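Local coordinates for protein abietadiene synthase, chloroplastic (Abies grandis, PDB 3S9V) that is a chloroplast enzyme of the terpene synthase family, mainly helical with almost no strand, and carries a metal-binding terpene synthase domain, at residues P66-D69 with P74-P77; W425-P430 with F757-D762; Q672-T677 with E749-M754. All blocks are in the same frame, centred on the assembly; numbering follows the deposited sequence.

Contact 1 of 3, residues P66-D69 with P74-P77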
loop_
_atom_site.group_PDB
_atom_site.type_symbol
_atom_site.label_atom_id
_atom_site.label_comp_id
_atom_site.label_asym_id
_atom_site.label_seq_id
_atom_site.Cartn_x
_atom_site.Cartn_y
_atom_site.Cartn_z
ATOM N N PRO A 66 -20.971 -38.858 9.201
ATOM C CA PRO A 66 -22.125 -39.762 9.076
ATOM C C PRO A 66 -23.426 -39.107 9.564
ATOM O O PRO A 66 -23.405 -38.295 10.482
ATOM C CB PRO A 66 -21.720 -40.947 9.945
ATOM C CG PRO A 66 -20.963 -40.264 11.057
ATOM C CD PRO A 66 -20.089 -39.282 10.303
ATOM N N ALA A 67 -24.548 -39.460 8.940
ATOM C CA ALA A 67 -25.852 -38.911 9.306
ATOM C C ALA A 67 -26.065 -38.923 10.814
ATOM O O ALA A 67 -25.859 -39.946 11.472
ATOM C CB ALA A 67 -26.953 -39.702 8.629
ATOM N N VAL A 68 -26.484 -37.784 11.358
ATOM C CA VAL A 68 -26.710 -37.675 12.795
ATOM C C VAL A 68 -27.799 -38.611 13.319
ATOM O O VAL A 68 -27.769 -39.002 14.481
ATOM C CB VAL A 68 -27.060 -36.223 13.198
ATOM C CG1 VAL A 68 -27.468 -36.167 14.659
ATOM C CG2 VAL A 68 -25.857 -35.327 12.980
ATOM N N ASP A 69 -28.757 -38.977 12.472
ATOM C CA ASP A 69 -29.830 -39.866 12.909
ATOM C C ASP A 69 -29.401 -41.336 13.005
ATOM O O ASP A 69 -30.235 -42.211 13.245
ATOM C CB ASP A 69 -31.049 -39.736 11.982
ATOM C CG ASP A 69 -30.739 -40.115 10.543
ATOM O OD1 ASP A 69 -29.881 -39.450 9.923
ATOM O OD2 ASP A 69 -31.359 -41.075 10.032
ATOM N N PRO A 74 -24.297 -40.123 4.386
ATOM C CA PRO A 74 -23.457 -39.016 4.837
ATOM C C PRO A 74 -24.442 -38.024 5.441
ATOM O O PRO A 74 -25.606 -37.993 5.039
ATOM C CB PRO A 74 -22.845 -38.490 3.539
ATOM C CG PRO A 74 -22.861 -39.682 2.630
ATOM C CD PRO A 74 -24.206 -40.294 2.926
ATOM N N HIS A 75 -23.998 -37.232 6.409
ATOM C CA HIS A 75 -24.880 -36.246 7.016
ATOM C C HIS A 75 -25.172 -35.144 5.996
ATOM O O HIS A 75 -26.242 -34.540 6.017
ATOM C CB HIS A 75 -24.231 -35.653 8.263
ATOM C CG HIS A 75 -25.108 -34.691 9.000
ATOM N ND1 HIS A 75 -26.266 -35.078 9.638
ATOM C CD2 HIS A 75 -24.989 -33.358 9.210
ATOM C CE1 HIS A 75 -26.823 -34.025 10.212
ATOM N NE2 HIS A 75 -26.066 -32.969 9.968
ATOM N N PHE A 76 -24.213 -34.890 5.108
ATOM C CA PHE A 76 -24.356 -33.881 4.056
ATOM C C PHE A 76 -24.218 -34.558 2.690
ATOM O O PHE A 76 -23.193 -34.411 2.025
ATOM C CB PHE A 76 -23.269 -32.812 4.171
ATOM C CG PHE A 76 -23.299 -32.035 5.456
ATOM C CD1 PHE A 76 -22.277 -32.178 6.391
ATOM C CD2 PHE A 76 -24.329 -31.134 5.720
ATOM C CE1 PHE A 76 -22.276 -31.430 7.576
ATOM C CE2 PHE A 76 -24.339 -30.384 6.899
ATOM C CZ PHE A 76 -23.311 -30.532 7.829
ATOM N N PRO A 77 -25.257 -35.287 2.245
ATOM C CA PRO A 77 -25.255 -35.999 0.957
ATOM C C PRO A 77 -24.812 -35.165 -0.246
ATOM O O PRO A 77 -24.204 -35.682 -1.186
ATOM C CB PRO A 77 -26.706 -36.469 0.814
ATOM C CG PRO A 77 -27.161 -36.600 2.222
ATOM C CD PRO A 77 -26.586 -35.366 2.874
HETATM O O HOH W 1 -29.232 -36.795 10.283
#
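Pro66 and Pro74 face each other as a single beta bridge, their CA atoms 4.5 Å apart. Backbone hydrogen bonds of Ala67 with Asn73 and of His75 with Ile65 lie next to this pair. The two prolines are thus a non-hydrogen-bonded antiparallel pair. Both start their rings away from the other segment, and both touch Trp118.

The polar contacts centre on the ring of His75. Val68 N donates to His75 ND1 at 3.2 Å with an N-H...N angle of 160°. The bond is fairly straight, but the donor sits 34° out of the ring plane. The ring reaches it with CG anti to the backbone N (chi1 -176°). A water donates to Asp69 OD1 at 2.8 Å and, weakly, to His75 ND1 at 3.5 Å. Two donors turned to ND1 are consistent with a nitrogen that carries no proton.

The apolar contacts use the same ring. Val68 lies alongside His75 and points the same way. Its CG2 sits over one ring face. The edge of the ring meets Ala67 CA. Further along, His75 touches Leu248 of helix 245-258.

All this lies at the surface. The loop between helix 56-62 and helix 77-85 doubles back on itself here, with one antiparallel bridge, and is fastened by the bond from Val68 to His75.

Contact 2 of 3, residues W425-P430 with F757-D762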
loop_
_atom_site.group_PDB
_atom_site.type_symbol
_atom_site.label_atom_id
_atom_site.label_comp_id
_atom_site.label_asym_id
_atom_site.label_seq_id
_atom_site.Cartn_x
_atom_site.Cartn_y
_atom_site.Cartn_z
ATOM N N TRP A 425 6.493 5.659 1.850
ATOM C CA TRP A 425 5.400 6.603 2.050
ATOM C C TRP A 425 5.724 8.061 1.668
ATOM O O TRP A 425 5.138 8.630 0.746
ATOM C CB TRP A 425 4.988 6.519 3.525
ATOM C CG TRP A 425 3.940 7.485 3.989
ATOM C CD1 TRP A 425 4.052 8.369 5.017
ATOM C CD2 TRP A 425 2.602 7.610 3.497
ATOM N NE1 TRP A 425 2.864 9.037 5.205
ATOM C CE2 TRP A 425 1.957 8.591 4.283
ATOM C CE3 TRP A 425 1.882 6.983 2.469
ATOM C CZ2 TRP A 425 0.629 8.965 4.077
ATOM C CZ3 TRP A 425 0.556 7.354 2.264
ATOM C CH2 TRP A 425 -0.055 8.338 3.067
ATOM N N HIS A 426 6.671 8.657 2.372
ATOM C CA HIS A 426 7.027 10.047 2.130
ATOM C C HIS A 426 7.690 10.374 0.798
ATOM O O HIS A 426 8.003 11.533 0.547
ATOM C CB HIS A 426 7.904 10.549 3.279
ATOM C CG HIS A 426 7.199 10.572 4.599
ATOM N ND1 HIS A 426 7.809 10.199 5.778
ATOM C CD2 HIS A 426 5.934 10.924 4.926
ATOM C CE1 HIS A 426 6.949 10.317 6.774
ATOM N NE2 HIS A 426 5.804 10.755 6.284
ATOM N N LYS A 427 7.897 9.370 -0.049
ATOM C CA LYS A 427 8.537 9.575 -1.346
ATOM C C LYS A 427 7.721 8.971 -2.473
ATOM O O LYS A 427 8.141 8.994 -3.628
ATOM C CB LYS A 427 9.925 8.929 -1.381
ATOM C CG LYS A 427 10.906 9.430 -0.355
ATOM C CD LYS A 427 12.242 8.744 -0.557
ATOM C CE LYS A 427 13.220 9.094 0.541
ATOM N NZ LYS A 427 14.533 8.428 0.316
ATOM N N SER A 428 6.560 8.427 -2.138
ATOM C CA SER A 428 5.715 7.795 -3.132
ATOM C C SER A 428 4.564 8.686 -3.615
ATOM O O SER A 428 3.620 8.956 -2.870
ATOM C CB SER A 428 5.162 6.489 -2.562
ATOM O OG SER A 428 4.358 5.820 -3.521
ATOM N N MET A 429 4.650 9.137 -4.865
ATOM C CA MET A 429 3.606 9.977 -5.450
ATOM C C MET A 429 2.571 9.040 -6.081
ATOM O O MET A 429 2.928 8.044 -6.709
ATOM C CB MET A 429 4.196 10.907 -6.519
ATOM C CG MET A 429 5.516 11.592 -6.124
ATOM S SD MET A 429 5.463 12.477 -4.545
ATOM C CE MET A 429 4.041 13.536 -4.836
ATOM N N PRO A 430 1.277 9.353 -5.926
ATOM C CA PRO A 430 0.167 8.554 -6.460
ATOM C C PRO A 430 0.321 7.965 -7.868
ATOM O O PRO A 430 0.118 6.760 -8.060
ATOM C CB PRO A 430 -1.021 9.510 -6.359
ATOM C CG PRO A 430 -0.705 10.288 -5.125
ATOM C CD PRO A 430 0.775 10.589 -5.297
ATOM N N PHE A 757 12.355 14.482 -5.090
ATOM C CA PHE A 757 13.374 15.139 -5.890
ATOM C C PHE A 757 14.729 15.202 -5.210
ATOM O O PHE A 757 15.752 15.130 -5.877
ATOM C CB PHE A 757 12.942 16.561 -6.270
ATOM C CG PHE A 757 11.935 16.620 -7.385
ATOM C CD1 PHE A 757 11.522 17.846 -7.894
ATOM C CD2 PHE A 757 11.404 15.458 -7.932
ATOM C CE1 PHE A 757 10.594 17.916 -8.931
ATOM C CE2 PHE A 757 10.480 15.516 -8.965
ATOM C CZ PHE A 757 10.074 16.750 -9.466
ATOM N N TYR A 758 14.739 15.336 -3.890
ATOM C CA TYR A 758 15.993 15.441 -3.152
ATOM C C TYR A 758 16.258 14.252 -2.245
ATOM O O TYR A 758 16.941 14.379 -1.232
ATOM C CB TYR A 758 15.992 16.730 -2.323
ATOM C CG TYR A 758 15.842 17.980 -3.156
ATOM C CD1 TYR A 758 16.927 18.525 -3.848
ATOM C CD2 TYR A 758 14.601 18.599 -3.289
ATOM C CE1 TYR A 758 16.773 19.662 -4.657
ATOM C CE2 TYR A 758 14.436 19.723 -4.089
ATOM C CZ TYR A 758 15.520 20.251 -4.770
ATOM O OH TYR A 758 15.332 21.363 -5.561
ATOM N N MET A 759 15.727 13.095 -2.617
ATOM C CA MET A 759 15.912 11.895 -1.814
ATOM C C MET A 759 17.366 11.441 -1.744
ATOM O O MET A 759 18.181 11.751 -2.618
ATOM C CB MET A 759 15.038 10.751 -2.351
ATOM C CG MET A 759 15.397 10.248 -3.740
ATOM S SD MET A 759 14.244 8.961 -4.294
ATOM C CE MET A 759 14.763 7.583 -3.261
ATOM N N GLN A 760 17.677 10.710 -0.681
ATOM C CA GLN A 760 19.014 10.179 -0.461
ATOM C C GLN A 760 19.311 9.164 -1.564
ATOM O O GLN A 760 18.701 8.093 -1.616
ATOM C CB GLN A 760 19.079 9.499 0.910
ATOM C CG GLN A 760 20.466 9.045 1.317
ATOM C CD GLN A 760 21.425 10.206 1.462
ATOM O OE1 GLN A 760 21.241 11.075 2.316
ATOM N NE2 GLN A 760 22.455 10.231 0.623
ATOM N N GLY A 761 20.238 9.507 -2.452
ATOM C CA GLY A 761 20.579 8.606 -3.538
ATOM C C GLY A 761 21.425 7.437 -3.078
ATOM O O GLY A 761 20.953 6.565 -2.347
ATOM N N ASP A 762 22.680 7.423 -3.512
ATOM C CA ASP A 762 23.617 6.369 -3.148
ATOM C C ASP A 762 25.040 6.805 -3.478
ATOM O O ASP A 762 25.248 7.815 -4.153
ATOM C CB ASP A 762 23.284 5.074 -3.898
ATOM C CG ASP A 762 23.321 5.246 -5.406
ATOM O OD1 ASP A 762 23.243 4.225 -6.125
ATOM O OD2 ASP A 762 23.425 6.401 -5.872
#
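Beside the contact of Lys427 with Met759, one carbonyl oxygen, Trp425 O, is gripped by two donors. Ser428 N reaches it at 3.2 Å from within the same turn. Arg752 NH2, from helix 741-757, is the second donor. The turn that carries Lys427 is therefore tied to the helix that leads into Met759.

Lys427 leaves a short 3-10 turn and runs straight out. Its CG lies anti to the carbonyl carbon (chi1 -59°), and the chain beyond is fully extended. The side chain crosses that of Met759 at about a right angle. Lys427 NZ comes 3.6 Å from Met759 CB. The methyl also takes part, with Lys427 CD 3.9 Å from Met759 CE. The bend of Met759 at chi3 (-73°) swings CE back to the lysine. The lysine arm so lies against the two ends of the methionine chain, CB and CE.

In the fold, the loop between helix 413-422 and helix 430-440 here meets the loop that follows helix 741-757, a member of the helical bundle of the terpene synthase fold. Tyr758 is the first residue to leave helical geometry, and Met429 takes the N-cap position of helix 430-440.

No hydrogen bond crosses between the two segments, and the buried area is small, 118 Å². Lys427 NZ also lies 4.0 Å from Gln760 N. Met759 O accepts a hydrogen bond from Lys685 NZ of helix 669-693, and the Met759 side chain touches Tyr423. From Gln760 to Asp762 the chain is poorly ordered.

Contact 3 of 3, residues Q672-T677 with E749-M754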
loop_
_atom_site.group_PDB
_atom_site.type_symbol
_atom_site.label_atom_id
_atom_site.label_comp_id
_atom_site.label_asym_id
_atom_site.label_seq_id
_atom_site.Cartn_x
_atom_site.Cartn_y
_atom_site.Cartn_z
ATOM N N GLN A 672 3.565 25.139 7.862
ATOM C CA GLN A 672 4.909 25.386 8.370
ATOM C C GLN A 672 5.773 24.131 8.302
ATOM O O GLN A 672 6.940 24.195 7.911
ATOM C CB GLN A 672 4.842 25.913 9.812
ATOM C CG GLN A 672 4.121 27.256 9.926
ATOM C CD GLN A 672 3.934 27.734 11.359
ATOM O OE1 GLN A 672 3.862 26.933 12.289
ATOM N NE2 GLN A 672 3.831 29.047 11.537
ATOM N N LEU A 673 5.196 22.991 8.667
ATOM C CA LEU A 673 5.921 21.728 8.633
ATOM C C LEU A 673 6.291 21.329 7.204
ATOM O O LEU A 673 7.362 20.770 6.959
ATOM C CB LEU A 673 5.084 20.627 9.281
ATOM C CG LEU A 673 5.112 20.572 10.812
ATOM C CD1 LEU A 673 4.048 19.609 11.305
ATOM C CD2 LEU A 673 6.482 20.132 11.283
ATOM N N MET A 674 5.390 21.614 6.272
ATOM C CA MET A 674 5.604 21.301 4.867
ATOM C C MET A 674 6.830 22.069 4.419
ATOM O O MET A 674 7.751 21.507 3.825
ATOM C CB MET A 674 4.386 21.729 4.030
ATOM C CG MET A 674 4.608 21.669 2.520
ATOM S SD MET A 674 3.385 22.633 1.576
ATOM C CE MET A 674 3.955 24.265 1.980
ATOM N N GLY A 675 6.830 23.364 4.711
ATOM C CA GLY A 675 7.956 24.205 4.347
ATOM C C GLY A 675 9.236 23.749 5.022
ATOM O O GLY A 675 10.297 23.714 4.395
ATOM N N LEU A 676 9.143 23.397 6.301
ATOM C CA LEU A 676 10.317 22.944 7.040
ATOM C C LEU A 676 10.917 21.692 6.420
ATOM O O LEU A 676 12.109 21.664 6.124
ATOM C CB LEU A 676 9.976 22.682 8.517
ATOM C CG LEU A 676 11.107 22.148 9.409
ATOM C CD1 LEU A 676 12.260 23.136 9.397
ATOM C CD2 LEU A 676 10.601 21.933 10.854
ATOM N N THR A 677 10.107 20.659 6.211
ATOM C CA THR A 677 10.636 19.429 5.626
ATOM C C THR A 677 11.215 19.643 4.225
ATOM O O THR A 677 12.228 19.032 3.868
ATOM C CB THR A 677 9.572 18.300 5.549
ATOM O OG1 THR A 677 8.493 18.700 4.694
ATOM C CG2 THR A 677 9.045 17.970 6.941
ATOM N N GLU A 749 1.308 16.486 -0.338
ATOM C CA GLU A 749 1.936 16.012 -1.566
ATOM C C GLU A 749 3.074 16.923 -1.997
ATOM O O GLU A 749 4.060 16.467 -2.579
ATOM C CB GLU A 749 0.910 15.921 -2.691
ATOM C CG GLU A 749 -0.204 14.912 -2.448
ATOM C CD GLU A 749 0.316 13.508 -2.211
ATOM O OE1 GLU A 749 1.270 13.100 -2.903
ATOM O OE2 GLU A 749 -0.236 12.808 -1.339
ATOM N N THR A 750 2.936 18.218 -1.728
ATOM C CA THR A 750 3.986 19.150 -2.090
ATOM C C THR A 750 5.237 18.787 -1.277
ATOM O O THR A 750 6.342 18.813 -1.808
ATOM C CB THR A 750 3.553 20.621 -1.846
ATOM O OG1 THR A 750 2.547 20.990 -2.802
ATOM C CG2 THR A 750 4.728 21.557 -2.000
ATOM N N ALA A 751 5.069 18.424 -0.004
ATOM C CA ALA A 751 6.221 18.027 0.816
ATOM C C ALA A 751 6.832 16.741 0.236
ATOM O O ALA A 751 8.051 16.607 0.147
ATOM C CB ALA A 751 5.799 17.799 2.286
ATOM N N ARG A 752 5.979 15.805 -0.174
ATOM C CA ARG A 752 6.451 14.544 -0.740
ATOM C C ARG A 752 7.268 14.747 -2.006
ATOM O O ARG A 752 8.315 14.124 -2.181
ATOM C CB ARG A 752 5.274 13.625 -1.049
ATOM C CG ARG A 752 4.422 13.305 0.160
ATOM C CD ARG A 752 3.183 12.529 -0.236
ATOM N NE ARG A 752 3.384 11.094 -0.146
ATOM C CZ ARG A 752 2.431 10.199 -0.381
ATOM N NH1 ARG A 752 1.218 10.599 -0.732
ATOM N NH2 ARG A 752 2.685 8.906 -0.230
ATOM N N ILE A 753 6.782 15.609 -2.891
ATOM C CA ILE A 753 7.489 15.886 -4.130
ATOM C C ILE A 753 8.934 16.270 -3.822
ATOM O O ILE A 753 9.843 15.861 -4.536
ATOM C CB ILE A 753 6.791 17.015 -4.939
ATOM C CG1 ILE A 753 5.681 16.416 -5.797
ATOM C CG2 ILE A 753 7.784 17.726 -5.845
ATOM C CD1 ILE A 753 6.189 15.399 -6.822
ATOM N N MET A 754 9.144 17.039 -2.755
ATOM C CA MET A 754 10.496 17.445 -2.379
ATOM C C MET A 754 11.297 16.256 -1.836
ATOM O O MET A 754 12.485 16.111 -2.115
ATOM C CB MET A 754 10.446 18.571 -1.344
ATOM C CG MET A 754 9.916 19.905 -1.882
ATOM S SD MET A 754 10.971 20.685 -3.140
ATOM C CE MET A 754 12.301 21.316 -2.100
HETATM O O HOH W 2 9.775 17.654 2.242
#
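The helices of Met674 and Ala751 run parallel, their local axes 6° apart in direction and 9.0 Å apart at closest, and these two residues have the nearest CA atoms, at 5.2 Å. The small side chain of Ala751 fits this close approach. Its CB points at the other helix and meets Met674 CG at 4.1 Å. The same CB lies 3.7 Å from Thr677 OG1.

Met674 CG is anti to the backbone N (chi1 170°), and the chain bends at chi3. Its sulphur, Met674 SD, rests 4.0 Å from Thr750 CG2. The hydroxyl of Thr750 is engaged elsewhere, with Leu746 O and Tyr527 OH.

This is buried packing between helices 669-693 and 741-757 of the terpene synthase helical bundle. Helix 641-648 adds Leu641 and Val645 around Met674, and helix 712-736 adds Leu730 on Ala751.

One water joins the two helices. It is hydrogen-bonded to Thr677 OG1 at 3.0 Å and donates to Ala751 O at 2.9 Å.

Glu749 and Arg752 start away from helix 669-693. Arg752 NH1 forms a salt bridge with the syn side of Glu749 OE2, at 2.7 Å and in the guanidinium plane.

Overall arrangement
Contact 1 comes first along the chain and stands alone. Its centre is 61 Å from that of contact 2 and 66 Å from that of contact 3, and it lies across the chain's centre from contact 3. Contacts 2 and 3 are close neighbours, with centres 12 Å apart. Helix 741-757 connects them: contact 3 uses its C-terminal half, and contact 2 the loop that follows. Both of contact 3's segments fall between 425-430 and 757-762 in sequence. Helix 741-757 thus packs on helix 669-693 and also touches 425-430 through Arg752 and Ile753, with Met429 CE 3.5 Å from Ile753 CG1. Contact 1 belongs to a remote surface.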